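Local coordinates for protein redox-sensing transcriptional repressor Rex (Thermoanaerobacter ethanolicus, PDB 3WG9) that probably represses transcription in response to the cellular NADH/NAD(+) redox state, binding DNA as a homodimer, at residues L199-V202 / S203-N207. Residues are numbered along the deposited sequence; the frame is centred on the assembly and turned at random.
Sequences LFTV and SYRLN
Within the C-terminal helix 195-214 of this Rex repressor, which extends away from the body of its own subunit to pack against the other one, Arg205 folds back over the preceding turn and grips Thr201 side-on. Its NE donates to Thr201 O at 3.0 Å, while NH2 reaches Thr201 OG1 at 2.8 Å; both acceptors lie close to the guanidinium plane. The bend at chi3 (-94°) turns the group back along the helix to meet them. Thr201 O also takes the helical bond from Arg205 N at 3.1 Å, so the carbonyl holds two donors, one above each face of its plane. The threonine hydroxyl in turn is bonded to Ser198 O, and Arg205 NH2 forms a salt bridge with Glu191 of the second subunit, a residue of strand 189-192 in the Rossmann-type domain. A methionine in place of Arg205 would probably leave that glutamate without this cation and Thr201 OG1 without this donor. On another side of the helix, Ser203 OG lies 2.9 Å from Phe200 O and is bonded to Leu79 O of the second subunit. Val202 and Leu206 run side by side, CG1 to CD1 4.1 Å, and Leu206 N makes the helical bond to Val202 O at 3.0 Å. One turn along, Asn207 ND2 curls back to Ser203 O at 3.0 Å.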
ATOM      1  N   LEU B 199      -3.954   4.984   5.131  1.00 30.38           N
ATOM      2  CA  LEU B 199      -4.073   5.948   6.202  1.00 30.19           C
ATOM      3  C   LEU B 199      -5.488   6.466   6.341  1.00 29.74           C
ATOM      4  O   LEU B 199      -6.003   6.628   7.479  1.00 30.14           O
ATOM      5  CB  LEU B 199      -3.085   7.101   5.915  1.00 29.63           C
ATOM      6  CG  LEU B 199      -3.130   8.199   6.990  1.00 32.51           C
ATOM      7  CD1 LEU B 199      -2.833   7.748   8.418  1.00 35.05           C
ATOM      8  CD2 LEU B 199      -2.190   9.351   6.567  1.00 34.51           C
ATOM      9  N   PHE B 200      -6.129   6.754   5.201  1.00 30.33           N
ATOM     10  CA  PHE B 200      -7.465   7.364   5.287  1.00 32.41           C
ATOM     11  C   PHE B 200      -8.514   6.420   5.823  1.00 32.85           C
ATOM     12  O   PHE B 200      -9.611   6.849   6.191  1.00 32.47           O
ATOM     13  CB  PHE B 200      -7.946   8.001   3.992  1.00 31.06           C
ATOM     14  CG  PHE B 200      -7.120   9.159   3.559  1.00 34.29           C
ATOM     15  CD1 PHE B 200      -6.149   9.713   4.405  1.00 35.69           C
ATOM     16  CD2 PHE B 200      -7.264   9.666   2.284  1.00 34.28           C
ATOM     17  CE1 PHE B 200      -5.374  10.796   3.994  1.00 38.36           C
ATOM     18  CE2 PHE B 200      -6.504  10.771   1.860  1.00 39.64           C
ATOM     19  CZ  PHE B 200      -5.546  11.331   2.720  1.00 37.80           C
ATOM     20  N   THR B 201      -8.223   5.118   5.849  1.00 29.94           N
ATOM     21  CA  THR B 201      -9.139   4.238   6.559  1.00 29.68           C
ATOM     22  C   THR B 201      -9.029   4.315   8.042  1.00 31.04           C
ATOM     23  O   THR B 201      -9.962   3.917   8.742  1.00 30.45           O
ATOM     24  CB  THR B 201      -9.018   2.696   6.145  1.00 30.09           C
ATOM     25  OG1 THR B 201      -7.804   2.165   6.687  1.00 32.42           O
ATOM     26  CG2 THR B 201      -9.023   2.529   4.581  1.00 27.70           C
ATOM     27  N   VAL B 202      -7.912   4.833   8.566  1.00 30.58           N
ATOM     28  CA  VAL B 202      -7.808   4.979   9.995  1.00 29.33           C
ATOM     29  C   VAL B 202      -8.639   6.251  10.349  1.00 32.21           C
ATOM     30  O   VAL B 202      -9.371   6.254  11.329  1.00 33.51           O
ATOM     31  CB  VAL B 202      -6.323   5.166  10.422  1.00 30.41           C
ATOM     32  CG1 VAL B 202      -6.202   5.530  11.916  1.00 29.70           C
ATOM     33  CG2 VAL B 202      -5.515   3.923  10.016  1.00 30.96           C
ATOM     34  N   SER B 203      -8.518   7.339   9.599  1.00 32.55           N
ATOM     35  CA  SER B 203      -9.381   8.491   9.900  1.00 35.13           C
ATOM     36  C   SER B 203     -10.866   8.076   9.809  1.00 36.87           C
ATOM     37  O   SER B 203     -11.717   8.539  10.604  1.00 39.47           O
ATOM     38  CB  SER B 203      -9.059   9.685   9.005  1.00 34.02           C
ATOM     39  OG  SER B 203      -8.863   9.275   7.663  1.00 35.43           O
ATOM     40  N   TYR B 204     -11.176   7.227   8.832  1.00 36.31           N
ATOM     41  CA  TYR B 204     -12.558   6.808   8.669  1.00 36.61           C
ATOM     42  C   TYR B 204     -13.065   6.093   9.906  1.00 38.18           C
ATOM     43  O   TYR B 204     -14.147   6.430  10.457  1.00 39.08           O
ATOM     44  CB  TYR B 204     -12.764   5.989   7.403  1.00 34.84           C
ATOM     45  CG  TYR B 204     -14.187   5.456   7.355  1.00 38.07           C
ATOM     46  CD1 TYR B 204     -15.129   5.977   6.477  1.00 36.84           C
ATOM     47  CD2 TYR B 204     -14.564   4.410   8.170  1.00 35.20           C
ATOM     48  CE1 TYR B 204     -16.456   5.465   6.454  1.00 38.18           C
ATOM     49  CE2 TYR B 204     -15.859   3.904   8.168  1.00 39.25           C
ATOM     50  CZ  TYR B 204     -16.789   4.422   7.297  1.00 40.84           C
ATOM     51  OH  TYR B 204     -18.066   3.861   7.301  1.00 46.43           O
ATOM     52  N   ARG B 205     -12.233   5.199  10.433  1.00 36.89           N
ATOM     53  CA  ARG B 205     -12.666   4.374  11.546  1.00 36.95           C
ATOM     54  C   ARG B 205     -12.686   5.083  12.875  1.00 39.45           C
ATOM     55  O   ARG B 205     -13.532   4.757  13.725  1.00 38.67           O
ATOM     56  CB  ARG B 205     -11.815   3.105  11.655  1.00 35.95           C
ATOM     57  CG  ARG B 205     -12.150   2.113  10.561  1.00 35.64           C
ATOM     58  CD  ARG B 205     -11.233   0.888  10.662  1.00 35.99           C
ATOM     59  NE  ARG B 205     -10.091   1.099   9.777  1.00 37.94           N
ATOM     60  CZ  ARG B 205      -9.125   0.198   9.634  1.00 40.76           C
ATOM     61  NH1 ARG B 205      -9.209  -0.945  10.331  1.00 36.50           N
ATOM     62  NH2 ARG B 205      -8.120   0.411   8.798  1.00 33.13           N
ATOM     63  N   LEU B 206     -11.797   6.068  13.058  1.00 39.01           N
ATOM     64  CA  LEU B 206     -11.855   6.937  14.229  1.00 42.21           C
ATOM     65  C   LEU B 206     -13.146   7.760  14.283  1.00 44.15           C
ATOM     66  O   LEU B 206     -13.550   8.213  15.347  1.00 46.58           O
ATOM     67  CB  LEU B 206     -10.652   7.914  14.247  1.00 42.37           C
ATOM     68  CG  LEU B 206      -9.306   7.280  14.641  1.00 43.27           C
ATOM     69  CD1 LEU B 206      -8.144   8.191  14.314  1.00 43.63           C
ATOM     70  CD2 LEU B 206      -9.261   6.870  16.091  1.00 42.74           C
ATOM     71  N   ASN B 207     -13.800   7.964  13.147  1.00 46.04           N
ATOM     72  CA  ASN B 207     -14.991   8.831  13.099  1.00 47.77           C
ATOM     73  C   ASN B 207     -16.268   8.156  12.763  1.00 46.90           C
ATOM     74  O   ASN B 207     -17.324   8.816  12.731  1.00 48.93           O
ATOM     75  CB  ASN B 207     -14.790   9.971  12.092  1.00 47.85           C
ATOM     76  CG  ASN B 207     -13.830  10.968  12.606  1.00 51.79           C
ATOM     77  OD1 ASN B 207     -14.098  11.652  13.591  1.00 57.22           O
ATOM     78  ND2 ASN B 207     -12.643  10.986  12.017  1.00 49.86           N
TER